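Local coordinates for protein type II restriction enzyme AgeI (Thalassobius gelatinovorus, PDB 5DWA) that cleaves double-stranded DNA at 5'-ACCGGT-3' after the first A, as a PD-(D/E)XK restriction endonuclease that is a monomer and dimerizes to cut, at residues E22-Q27 with T55-D60; L41-A46 with R73-E78; Q49-A54 with D65-V70; V101-P106 with S260-Q265. One frame throughout, in Å; residues are numbered along the deposited sequence.

Contact 1: residues E22-Q27 with T55-D60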
# COMPACT_ATOMS: atom_id res chain seq x y z
N GLU A 22 9.43 -21.54 -26.58
CA GLU A 22 8.34 -20.91 -27.30
C GLU A 22 7.08 -21.78 -27.24
O GLU A 22 5.98 -21.27 -27.09
CB GLU A 22 8.73 -20.66 -28.76
CG GLU A 22 9.68 -19.49 -28.97
CD GLU A 22 8.98 -18.15 -29.02
OE1 GLU A 22 7.74 -18.12 -28.84
OE2 GLU A 22 9.66 -17.12 -29.23
N GLU A 23 7.27 -23.09 -27.34
CA GLU A 23 6.14 -24.01 -27.35
C GLU A 23 5.46 -24.12 -25.98
O GLU A 23 4.24 -24.20 -25.90
CB GLU A 23 6.58 -25.40 -27.83
CG GLU A 23 7.45 -25.38 -29.08
CD GLU A 23 8.93 -25.50 -28.76
OE1 GLU A 23 9.39 -26.63 -28.48
OE2 GLU A 23 9.63 -24.47 -28.78
N GLN A 24 6.27 -24.12 -24.93
CA GLN A 24 5.73 -24.15 -23.57
C GLN A 24 4.98 -22.85 -23.28
O GLN A 24 3.91 -22.87 -22.67
CB GLN A 24 6.84 -24.35 -22.55
CG GLN A 24 7.37 -25.77 -22.49
CD GLN A 24 8.67 -25.88 -21.72
OE1 GLN A 24 9.45 -24.93 -21.64
NE2 GLN A 24 8.91 -27.05 -21.14
N TYR A 25 5.54 -21.74 -23.72
CA TYR A 25 4.90 -20.43 -23.57
C TYR A 25 3.53 -20.44 -24.25
O TYR A 25 2.54 -20.00 -23.67
CB TYR A 25 5.79 -19.32 -24.15
CG TYR A 25 5.22 -17.93 -23.95
CD1 TYR A 25 5.63 -17.13 -22.90
CD2 TYR A 25 4.25 -17.43 -24.81
CE1 TYR A 25 5.10 -15.86 -22.72
CE2 TYR A 25 3.72 -16.16 -24.64
CZ TYR A 25 4.14 -15.39 -23.58
OH TYR A 25 3.61 -14.13 -23.42
N GLN A 26 3.46 -20.94 -25.48
CA GLN A 26 2.18 -21.00 -26.18
C GLN A 26 1.17 -21.89 -25.46
O GLN A 26 -0.02 -21.59 -25.44
CB GLN A 26 2.37 -21.49 -27.62
CG GLN A 26 1.15 -21.26 -28.51
CD GLN A 26 0.84 -19.79 -28.71
OE1 GLN A 26 1.69 -19.03 -29.17
NE2 GLN A 26 -0.37 -19.38 -28.36
N GLN A 27 1.65 -22.98 -24.87
CA GLN A 27 0.77 -23.88 -24.11
C GLN A 27 0.16 -23.13 -22.93
O GLN A 27 -1.03 -23.23 -22.67
CB GLN A 27 1.54 -25.10 -23.60
CG GLN A 27 1.99 -26.08 -24.67
CD GLN A 27 2.87 -27.17 -24.10
OE1 GLN A 27 3.96 -27.45 -24.61
NE2 GLN A 27 2.41 -27.81 -23.03
N THR A 55 3.61 -23.62 -13.80
CA THR A 55 4.75 -24.16 -13.08
C THR A 55 4.89 -25.66 -13.28
O THR A 55 5.98 -26.21 -13.08
CB THR A 55 4.67 -23.85 -11.58
OG1 THR A 55 3.39 -24.24 -11.07
CG2 THR A 55 4.87 -22.36 -11.34
N GLU A 56 3.81 -26.32 -13.66
CA GLU A 56 3.89 -27.74 -13.97
C GLU A 56 4.37 -27.94 -15.41
O GLU A 56 5.10 -28.88 -15.69
CB GLU A 56 2.55 -28.41 -13.70
CG GLU A 56 2.28 -28.56 -12.20
CD GLU A 56 0.91 -29.14 -11.88
OE1 GLU A 56 0.17 -29.48 -12.83
OE2 GLU A 56 0.58 -29.25 -10.68
N VAL A 57 3.99 -27.04 -16.31
CA VAL A 57 4.49 -27.08 -17.68
C VAL A 57 5.97 -26.74 -17.73
O VAL A 57 6.74 -27.33 -18.49
CB VAL A 57 3.73 -26.10 -18.60
CG1 VAL A 57 4.39 -25.99 -19.98
CG2 VAL A 57 2.28 -26.51 -18.74
N CYS A 58 6.38 -25.79 -16.90
CA CYS A 58 7.76 -25.32 -16.85
C CYS A 58 8.33 -25.42 -15.45
O CYS A 58 8.54 -24.41 -14.78
CB CYS A 58 7.85 -23.88 -17.36
SG CYS A 58 7.27 -23.69 -19.06
N PRO A 59 8.61 -26.65 -15.00
CA PRO A 59 9.03 -26.85 -13.61
C PRO A 59 10.42 -26.31 -13.29
O PRO A 59 10.74 -26.13 -12.11
CB PRO A 59 8.99 -28.37 -13.44
CG PRO A 59 9.17 -28.91 -14.83
CD PRO A 59 8.53 -27.92 -15.75
N ASP A 60 11.25 -26.06 -14.30
CA ASP A 60 12.59 -25.56 -14.06
C ASP A 60 12.67 -24.05 -14.21
O ASP A 60 13.71 -23.44 -13.95
CB ASP A 60 13.59 -26.23 -15.00
CG ASP A 60 13.73 -27.71 -14.72
OD1 ASP A 60 13.55 -28.12 -13.55
OD2 ASP A 60 14.01 -28.48 -15.67

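Contact 2: residues L41-A46 with R73-E78. With nucleotides of chain D.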
# COMPACT_ATOMS: atom_id res chain seq x y z
N LEU A 41 -16.06 -16.61 -14.30
CA LEU A 41 -14.79 -17.06 -13.74
C LEU A 41 -14.07 -15.89 -13.11
O LEU A 41 -13.64 -14.98 -13.81
CB LEU A 41 -13.92 -17.71 -14.81
CG LEU A 41 -12.56 -18.20 -14.30
CD1 LEU A 41 -12.71 -19.28 -13.23
CD2 LEU A 41 -11.70 -18.70 -15.45
N LYS A 42 -13.95 -15.90 -11.79
CA LYS A 42 -13.17 -14.88 -11.09
C LYS A 42 -11.73 -14.94 -11.56
O LYS A 42 -11.16 -16.01 -11.70
CB LYS A 42 -13.25 -15.06 -9.58
CG LYS A 42 -14.65 -14.88 -9.00
CD LYS A 42 -14.67 -15.06 -7.49
CE LYS A 42 -14.54 -16.52 -7.09
NZ LYS A 42 -15.70 -17.31 -7.60
N SER A 43 -11.13 -13.78 -11.78
CA SER A 43 -9.77 -13.80 -12.28
C SER A 43 -8.77 -14.32 -11.25
O SER A 43 -7.70 -14.79 -11.62
CB SER A 43 -9.35 -12.41 -12.75
OG SER A 43 -9.97 -12.14 -13.99
N ARG A 44 -9.11 -14.26 -9.96
CA ARG A 44 -8.21 -14.84 -8.97
C ARG A 44 -8.07 -16.34 -9.24
O ARG A 44 -7.00 -16.92 -9.04
CB ARG A 44 -8.69 -14.58 -7.53
CG ARG A 44 -9.95 -15.32 -7.10
CD ARG A 44 -10.26 -15.00 -5.66
NE ARG A 44 -11.36 -15.80 -5.13
CZ ARG A 44 -12.23 -15.36 -4.23
NH1 ARG A 44 -12.13 -14.12 -3.77
NH2 ARG A 44 -13.21 -16.15 -3.80
N ASP A 45 -9.15 -16.95 -9.73
CA ASP A 45 -9.12 -18.36 -10.10
C ASP A 45 -8.42 -18.61 -11.43
O ASP A 45 -7.65 -19.56 -11.57
CB ASP A 45 -10.55 -18.92 -10.15
CG ASP A 45 -11.17 -19.02 -8.78
OD1 ASP A 45 -10.43 -19.37 -7.83
OD2 ASP A 45 -12.38 -18.75 -8.65
N ALA A 46 -8.67 -17.74 -12.41
CA ALA A 46 -7.97 -17.82 -13.68
C ALA A 46 -6.45 -17.73 -13.50
O ALA A 46 -5.70 -18.56 -14.00
CB ALA A 46 -8.46 -16.72 -14.61
N ARG A 73 1.84 -10.12 -17.91
CA ARG A 73 1.90 -9.49 -19.22
C ARG A 73 0.72 -9.88 -20.09
O ARG A 73 0.12 -9.04 -20.76
CB ARG A 73 3.20 -9.85 -19.92
CG ARG A 73 4.42 -9.24 -19.27
CD ARG A 73 4.36 -7.72 -19.27
NE ARG A 73 5.47 -7.17 -18.50
CZ ARG A 73 5.68 -5.88 -18.30
NH1 ARG A 73 4.86 -4.97 -18.80
NH2 ARG A 73 6.72 -5.49 -17.58
N ILE A 74 0.41 -11.17 -20.10
CA ILE A 74 -0.71 -11.66 -20.88
C ILE A 74 -2.02 -11.07 -20.35
O ILE A 74 -2.87 -10.64 -21.12
CB ILE A 74 -0.78 -13.20 -20.86
CG1 ILE A 74 0.42 -13.78 -21.63
CG2 ILE A 74 -2.07 -13.69 -21.47
CD1 ILE A 74 0.50 -15.29 -21.63
N TYR A 75 -2.17 -11.04 -19.03
CA TYR A 75 -3.37 -10.47 -18.42
C TYR A 75 -3.55 -9.01 -18.82
O TYR A 75 -4.63 -8.60 -19.26
CB TYR A 75 -3.30 -10.62 -16.90
CG TYR A 75 -4.59 -10.26 -16.19
CD1 TYR A 75 -5.53 -11.24 -15.90
CD2 TYR A 75 -4.86 -8.95 -15.81
CE1 TYR A 75 -6.71 -10.93 -15.26
CE2 TYR A 75 -6.05 -8.63 -15.16
CZ TYR A 75 -6.97 -9.63 -14.88
OH TYR A 75 -8.15 -9.36 -14.24
N ILE A 76 -2.48 -8.22 -18.69
CA ILE A 76 -2.52 -6.81 -19.07
C ILE A 76 -2.89 -6.61 -20.55
O ILE A 76 -3.62 -5.68 -20.89
CB ILE A 76 -1.16 -6.13 -18.77
CG1 ILE A 76 -0.91 -6.09 -17.26
CG2 ILE A 76 -1.09 -4.73 -19.37
CD1 ILE A 76 -1.99 -5.37 -16.49
N ARG A 77 -2.40 -7.49 -21.42
CA ARG A 77 -2.70 -7.39 -22.85
C ARG A 77 -4.13 -7.77 -23.17
O ARG A 77 -4.79 -7.14 -24.01
CB ARG A 77 -1.75 -8.29 -23.66
CG ARG A 77 -2.01 -8.24 -25.17
CD ARG A 77 -1.16 -9.22 -25.95
NE ARG A 77 -1.62 -10.60 -25.82
CZ ARG A 77 -0.85 -11.61 -25.46
NH1 ARG A 77 0.43 -11.40 -25.18
NH2 ARG A 77 -1.34 -12.84 -25.37
N GLU A 78 -4.62 -8.81 -22.50
CA GLU A 78 -5.87 -9.44 -22.89
C GLU A 78 -7.12 -8.96 -22.17
O GLU A 78 -8.23 -9.13 -22.68
CB GLU A 78 -5.74 -10.95 -22.72
CG GLU A 78 -4.67 -11.57 -23.60
CD GLU A 78 -5.10 -11.62 -25.06
OE1 GLU A 78 -6.32 -11.59 -25.32
OE2 GLU A 78 -4.22 -11.69 -25.93
P DG D 11 -14.49 -10.84 -8.88
OP1 DG D 11 -13.16 -11.02 -9.50
OP2 DG D 11 -15.70 -11.22 -9.67
O5' DG D 11 -14.56 -11.64 -7.51
C5' DG D 11 -13.53 -11.53 -6.56
C4' DG D 11 -14.11 -11.39 -5.17
O4' DG D 11 -14.60 -10.03 -4.99
C3' DG D 11 -15.30 -12.30 -4.87
O3' DG D 11 -15.26 -12.72 -3.51
C2' DG D 11 -16.50 -11.39 -5.14
C1' DG D 11 -15.97 -10.05 -4.65
N9 DG D 11 -16.61 -8.90 -5.28
C8 DG D 11 -17.17 -8.84 -6.54
N7 DG D 11 -17.64 -7.65 -6.84
C5 DG D 11 -17.36 -6.89 -5.71
C6 DG D 11 -17.63 -5.52 -5.44
O6 DG D 11 -18.18 -4.68 -6.17
N1 DG D 11 -17.18 -5.14 -4.19
C2 DG D 11 -16.55 -5.97 -3.30
N2 DG D 11 -16.21 -5.43 -2.13
N3 DG D 11 -16.29 -7.25 -3.53
C4 DG D 11 -16.72 -7.64 -4.75

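Contact 3: residues Q49-A54 with D65-V70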
# COMPACT_ATOMS: atom_id res chain seq x y z
N GLN A 49 -5.05 -20.69 -11.05
CA GLN A 49 -4.97 -21.99 -11.71
C GLN A 49 -3.97 -21.97 -12.85
O GLN A 49 -3.24 -22.94 -13.05
CB GLN A 49 -6.36 -22.45 -12.21
CG GLN A 49 -7.37 -22.73 -11.10
CD GLN A 49 -6.88 -23.71 -10.03
OE1 GLN A 49 -6.10 -24.63 -10.32
NE2 GLN A 49 -7.32 -23.52 -8.80
N ALA A 50 -3.89 -20.86 -13.59
CA ALA A 50 -2.89 -20.76 -14.64
C ALA A 50 -1.47 -20.83 -14.09
O ALA A 50 -0.56 -21.35 -14.73
CB ALA A 50 -3.09 -19.49 -15.43
N PHE A 51 -1.26 -20.29 -12.89
CA PHE A 51 0.06 -20.35 -12.29
C PHE A 51 0.44 -21.78 -11.92
O PHE A 51 1.58 -22.21 -12.14
CB PHE A 51 0.14 -19.44 -11.06
CG PHE A 51 1.51 -19.38 -10.43
CD1 PHE A 51 2.61 -18.99 -11.18
CD2 PHE A 51 1.69 -19.69 -9.09
CE1 PHE A 51 3.87 -18.92 -10.61
CE2 PHE A 51 2.94 -19.63 -8.51
CZ PHE A 51 4.04 -19.23 -9.26
N VAL A 52 -0.50 -22.51 -11.35
CA VAL A 52 -0.26 -23.91 -11.00
C VAL A 52 0.03 -24.72 -12.26
O VAL A 52 0.94 -25.54 -12.30
CB VAL A 52 -1.46 -24.50 -10.25
CG1 VAL A 52 -1.29 -26.00 -10.04
CG2 VAL A 52 -1.64 -23.81 -8.91
N MET A 53 -0.74 -24.44 -13.31
CA MET A 53 -0.52 -25.06 -14.61
C MET A 53 0.84 -24.69 -15.18
O MET A 53 1.60 -25.55 -15.62
CB MET A 53 -1.64 -24.67 -15.58
CG MET A 53 -1.53 -25.29 -16.97
SD MET A 53 -0.65 -24.21 -18.10
CE MET A 53 -0.90 -25.10 -19.64
N ALA A 54 1.16 -23.39 -15.17
CA ALA A 54 2.41 -22.93 -15.80
C ALA A 54 3.65 -23.50 -15.13
O ALA A 54 4.63 -23.81 -15.80
CB ALA A 54 2.47 -21.40 -15.81
N ASP A 65 9.21 -15.44 -12.29
CA ASP A 65 9.25 -14.96 -13.67
C ASP A 65 8.02 -15.39 -14.46
O ASP A 65 7.53 -14.65 -15.30
CB ASP A 65 10.52 -15.45 -14.38
CG ASP A 65 11.76 -14.65 -14.00
OD1 ASP A 65 11.72 -13.90 -13.01
OD2 ASP A 65 12.78 -14.78 -14.71
N LEU A 66 7.50 -16.59 -14.18
CA LEU A 66 6.28 -17.02 -14.85
C LEU A 66 5.13 -16.12 -14.45
O LEU A 66 4.28 -15.78 -15.26
CB LEU A 66 5.95 -18.47 -14.53
CG LEU A 66 6.89 -19.53 -15.09
CD1 LEU A 66 6.51 -20.90 -14.58
CD2 LEU A 66 6.85 -19.50 -16.62
N TRP A 67 5.09 -15.73 -13.18
CA TRP A 67 4.04 -14.85 -12.72
C TRP A 67 4.17 -13.46 -13.33
O TRP A 67 3.21 -12.89 -13.85
CB TRP A 67 4.08 -14.75 -11.19
CG TRP A 67 2.94 -14.02 -10.56
CD1 TRP A 67 2.81 -12.68 -10.38
CD2 TRP A 67 1.78 -14.63 -9.98
NE1 TRP A 67 1.62 -12.40 -9.72
CE2 TRP A 67 0.98 -13.59 -9.47
CE3 TRP A 67 1.36 -15.95 -9.84
CZ2 TRP A 67 -0.24 -13.84 -8.83
CZ3 TRP A 67 0.15 -16.20 -9.19
CH2 TRP A 67 -0.63 -15.15 -8.69
N HIS A 68 5.39 -12.91 -13.26
CA HIS A 68 5.62 -11.52 -13.59
C HIS A 68 5.81 -11.26 -15.08
O HIS A 68 5.31 -10.26 -15.59
CB HIS A 68 6.85 -11.00 -12.83
CG HIS A 68 7.17 -9.56 -13.09
ND1 HIS A 68 6.25 -8.55 -12.88
CD2 HIS A 68 8.29 -8.97 -13.54
CE1 HIS A 68 6.81 -7.40 -13.20
NE2 HIS A 68 8.05 -7.62 -13.60
N HIS A 69 6.54 -12.14 -15.77
CA HIS A 69 6.85 -11.90 -17.18
C HIS A 69 5.85 -12.58 -18.12
O HIS A 69 5.78 -12.22 -19.29
CB HIS A 69 8.27 -12.38 -17.54
CG HIS A 69 9.36 -11.54 -16.94
ND1 HIS A 69 9.32 -10.16 -16.91
CD2 HIS A 69 10.54 -11.89 -16.37
CE1 HIS A 69 10.41 -9.70 -16.34
NE2 HIS A 69 11.17 -10.73 -16.00
N VAL A 70 5.09 -13.56 -17.62
CA VAL A 70 4.14 -14.26 -18.48
C VAL A 70 2.70 -13.94 -18.11
O VAL A 70 2.01 -13.27 -18.87
CB VAL A 70 4.35 -15.79 -18.43
CG1 VAL A 70 3.33 -16.51 -19.34
CG2 VAL A 70 5.77 -16.14 -18.82

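Contact 4: residues V101-P106 with S260-Q265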
# COMPACT_ATOMS: atom_id res chain seq x y z
N VAL A 101 -2.95 -22.59 -1.92
CA VAL A 101 -3.87 -23.59 -1.40
C VAL A 101 -3.97 -24.78 -2.36
O VAL A 101 -3.88 -25.94 -1.94
CB VAL A 101 -5.27 -23.00 -1.17
CG1 VAL A 101 -6.28 -24.10 -0.82
CG2 VAL A 101 -5.23 -21.96 -0.07
N GLU A 102 -4.11 -24.48 -3.65
CA GLU A 102 -4.22 -25.52 -4.67
C GLU A 102 -2.97 -26.40 -4.73
O GLU A 102 -3.07 -27.63 -4.84
CB GLU A 102 -4.48 -24.88 -6.04
CG GLU A 102 -4.65 -25.88 -7.19
CD GLU A 102 -5.99 -26.58 -7.15
OE1 GLU A 102 -7.01 -25.92 -6.88
OE2 GLU A 102 -6.02 -27.80 -7.39
N ARG A 103 -1.80 -25.78 -4.65
CA ARG A 103 -0.55 -26.51 -4.79
C ARG A 103 -0.21 -27.33 -3.56
O ARG A 103 0.25 -28.47 -3.67
CB ARG A 103 0.61 -25.55 -5.11
CG ARG A 103 1.96 -26.23 -5.32
CD ARG A 103 2.82 -26.14 -4.07
NE ARG A 103 4.15 -26.73 -4.23
CZ ARG A 103 4.48 -27.96 -3.85
NH1 ARG A 103 3.58 -28.75 -3.29
NH2 ARG A 103 5.72 -28.40 -4.04
N TYR A 104 -0.42 -26.75 -2.37
CA TYR A 104 0.04 -27.39 -1.15
C TYR A 104 -0.94 -28.31 -0.43
O TYR A 104 -0.50 -29.22 0.24
CB TYR A 104 0.52 -26.32 -0.18
CG TYR A 104 1.90 -25.83 -0.55
CD1 TYR A 104 2.97 -26.70 -0.55
CD2 TYR A 104 2.12 -24.50 -0.90
CE1 TYR A 104 4.25 -26.27 -0.89
CE2 TYR A 104 3.39 -24.06 -1.23
CZ TYR A 104 4.45 -24.95 -1.22
OH TYR A 104 5.72 -24.53 -1.54
N ASN A 105 -2.25 -28.07 -0.55
CA ASN A 105 -3.18 -28.89 0.21
C ASN A 105 -3.11 -30.40 -0.08
O ASN A 105 -3.22 -31.18 0.86
CB ASN A 105 -4.61 -28.39 0.04
CG ASN A 105 -5.01 -27.42 1.14
OD1 ASN A 105 -4.21 -27.15 2.03
ND2 ASN A 105 -6.23 -26.91 1.10
N PRO A 106 -2.91 -30.81 -1.35
CA PRO A 106 -2.80 -32.26 -1.55
C PRO A 106 -1.65 -32.91 -0.78
O PRO A 106 -1.82 -33.98 -0.19
CB PRO A 106 -2.57 -32.38 -3.06
CG PRO A 106 -3.23 -31.17 -3.63
CD PRO A 106 -2.98 -30.08 -2.63
N SER A 260 12.69 -21.76 -3.19
CA SER A 260 12.42 -22.98 -3.95
C SER A 260 11.60 -22.72 -5.19
O SER A 260 11.07 -21.63 -5.37
CB SER A 260 11.70 -24.01 -3.08
OG SER A 260 10.32 -23.71 -2.95
N GLY A 261 11.51 -23.74 -6.04
CA GLY A 261 10.55 -23.75 -7.12
C GLY A 261 9.17 -23.94 -6.53
O GLY A 261 9.02 -24.18 -5.33
N PHE A 262 8.14 -23.86 -7.37
CA PHE A 262 6.77 -23.89 -6.87
C PHE A 262 6.12 -25.25 -7.07
O PHE A 262 5.54 -25.81 -6.15
CB PHE A 262 5.94 -22.80 -7.53
CG PHE A 262 4.59 -22.60 -6.92
CD1 PHE A 262 4.45 -21.95 -5.70
CD2 PHE A 262 3.45 -23.05 -7.57
CE1 PHE A 262 3.20 -21.76 -5.14
CE2 PHE A 262 2.19 -22.86 -7.01
CZ PHE A 262 2.07 -22.22 -5.79
N SER A 263 6.22 -25.78 -8.28
CA SER A 263 5.64 -27.08 -8.58
C SER A 263 6.43 -28.20 -7.92
O SER A 263 7.63 -28.05 -7.65
CB SER A 263 5.58 -27.30 -10.09
OG SER A 263 6.89 -27.42 -10.61
N GLY A 264 5.77 -29.32 -7.66
CA GLY A 264 6.40 -30.47 -7.03
C GLY A 264 5.49 -31.14 -6.02
O GLY A 264 4.28 -30.90 -6.00
N GLN A 265 6.08 -32.00 -5.19
CA GLN A 265 5.37 -32.62 -4.07
C GLN A 265 5.81 -32.00 -2.76
O GLN A 265 5.46 -30.86 -2.45
CB GLN A 265 5.60 -34.13 -4.06
CG GLN A 265 4.85 -34.88 -5.15
CD GLN A 265 3.35 -34.84 -4.96
OE1 GLN A 265 2.82 -35.39 -3.99
NE2 GLN A 265 2.65 -34.18 -5.87
O HOH W 1 8.03 -26.70 -4.34

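Contact 1: residues E22-Q27 with T55-D60
Gln-24, in the first turn of helix 22-36, lies against Val-57 and Cys-58, where helix 43-57 ends; the closest CA atoms across the contact, those of Gln-24 and Val-57, are 6.7 Å apart. The contact can be followed out along the glutamine. Its CB meets both partners, at 3.6 Å from Cys-58 SG and 3.9 Å from Val-57 CG1. CG continues along the valine, 3.9 Å from the same CG1 methyl, the two chains running past each other. With chi2 at 167° the chain stays extended, and CD arrives 3.7 Å from Cys-58 SG. At the tip the amide divides its roles. OE1 turns back to its own helix and accepts a hydrogen bond from Ser-21 N, a bond of the kind that makes one half of a capping box. NE2 comes 3.4 Å from Val-57 O, but the angle is too poor for a hydrogen bond. Beside it, Gln-27 approaches obliquely and, in the conformer given, adds a looser touch of its NE2 on Val-57 CG1. With an alanine here in place of Gln-24, Ser-21 N would probably be left without its acceptor, and the CG1 methyl of Val-57 and the sulfur of Cys-58 would lose much of their cover. The buried thiol thus sits under the aliphatic part of a glutamine whose carbonyl is committed to the start of its own helix; the junction itself, only 180 Å² in both surfaces together, depends on dispersion and shape, and no clear polar bond fixes its direction.

Contact 2: residues L41-A46 with R73-E78
Tyr-75 holds CG opposite its backbone N (chi1 -171°), which carries the ring from helix 63-78 toward Ser-43, while Ser-43 keeps OG next to its own backbone N (chi1 -75°). The serine hydroxyl thereby reaches the edge of the tyrosine ring, close to its plane. OG lies 3.3 Å from Tyr-75 OH and 3.7 Å from Tyr-75 CE1, and Ser-43 CB stands 3.6 Å from the same phenol oxygen. The CA atoms of these two residues remain 9.5 Å apart, so the contact spans the helices by the length of one phenol and buries only 73 Å². The firmer polar partner of Tyr-75 OH is Ser-87 OG, to which it is hydrogen-bonded; Lys-79 NZ makes weak bonds to both the phenol and the Ser-43 hydroxyl. A phenylalanine in place of Tyr-75 would probably leave Ser-87 OG without this partner and remove the phenol oxygen that lies against Ser-43 OG and CB. The same turn also meets the DNA. Lys-42, at the N-cap, lays its aliphatic chain along nucleotide DG11 of chain D, its CD 3.4 Å from O5', and the same CD covers a face of the Arg-44 guanidinium near the rim. Arg-44 NH1 is salt-bridged to Glu-94 and comes within 3.4 Å of O3' of DG11. Tyr-75 itself packs on a phosphate of the bound DNA. The arrangement is that of a backbone-contacting DNA site, in which the N-terminal turn of helix 43-57 faces the sugar-phosphate chain and a buried Ser-Tyr pair joins that turn to the next helix.

Contact 3: residues Q49-A54 with D65-V70
Phe-51 and Trp-67 form a T-shaped aromatic pair between two successive helices of the helical N-terminal part of the chain. The short segments pass 10.3 Å apart at closest axial approach, with their N-to-C directions 118° apart. The aromatic part is an edge-to-face pair: the ring planes stand at 85°, and the centroids of the phenyl and of the six-membered indole ring are 5.0 Å apart. The tryptophan presents its edge and the phenylalanine its face. Both side chains have CG opposite the backbone N, and Trp-67 then brings the benzo side of its indole, rather than the pyrrole side, to Phe-51.

The remaining contacts are made by Leu-66. Its CB approaches the edge of the Phe-51 ring at CE1, 4.5 Å away, while its CD1 methyl settles against Ala-54, the last residue of 49-54, 3.7 Å from Ala-54 O and 4.3 Å from Ala-54 CB. All four residues are buried, and the 230 Å² is mostly apolar packing, continued by other rings: Trp-88 meets Trp-67, and Phe-262 meets Phe-51. The tightest point is Trp-67 CE3, 3.5 Å from Phe-51 CG and set over the rim of the phenyl ring rather than its centre.

Contact 4: residues V101-P106 with S260-Q265
Arg-103 lays its CG over the face of the Phe-262 ring, 4.2 Å from the ring centroid and 27° off the normal, a CH-pi contact; its CB lies 3.7 Å from Phe-262 CE2. A bend at chi2 (-100°) then turns the chain so that its guanidinium stands nearly upright to that ring and turns its N-H edge to the backbone of the loop. NE donates to Phe-262 O almost in line with the carbonyl bond; the 2.5 Å length is unusually short and therefore doubtful. The arginine has a second deposited conformer, and its bonds are those of the one given. NH1 and NH2 both grip Gln-265 O end-on, each at 2.9 Å. The two differ in approach: NH1 lies in the carbonyl plane on a lone pair, whereas NH2 stands 39° above that plane. NH2 also donates to a water, 2.9 Å away, which bridges to Gly-261 O.

Between the gripped carbonyls runs Gly-264, where a CB would fall 3.5 Å from Arg-103 NH2 and jam against the carbonyl of Ser-263. Arg-103 CD sits over the centre of the neighbouring Tyr-104 ring. Asp-267 makes a long, weak ion pair with NH2. The contact therefore joins helix 84-109 to the loop after strand 257-259 chiefly through charge-assisted bonds to main-chain oxygens; the cation is probably stabilised by these carbonyl dipoles more than by a carboxylate, and one side chain binds two main-chain carbonyls of the loop.

How the contacts relate
From the N terminus, helix 22-36 is met first by contact 1, which closes a loop of 27 residues at the end of helix 43-57. Contact 2 joins the start of that helix to the end of helix 63-78, and contact 3 is nested within its loop; contact 1 crosses both along the chain. These three thus bind helices 22-36, 43-57 and 63-78 into one helical part, with contact 2 beside the DNA. Contact 4 follows in series and closes a span of 153 residues, tying helix 84-109 to the loop after strand 257-259, outermost in this chain's mixed sheet. Phe-51 against Phe-262, and Thr-55 O bonded to Ser-263 OG, join contacts 3 and 1 to it.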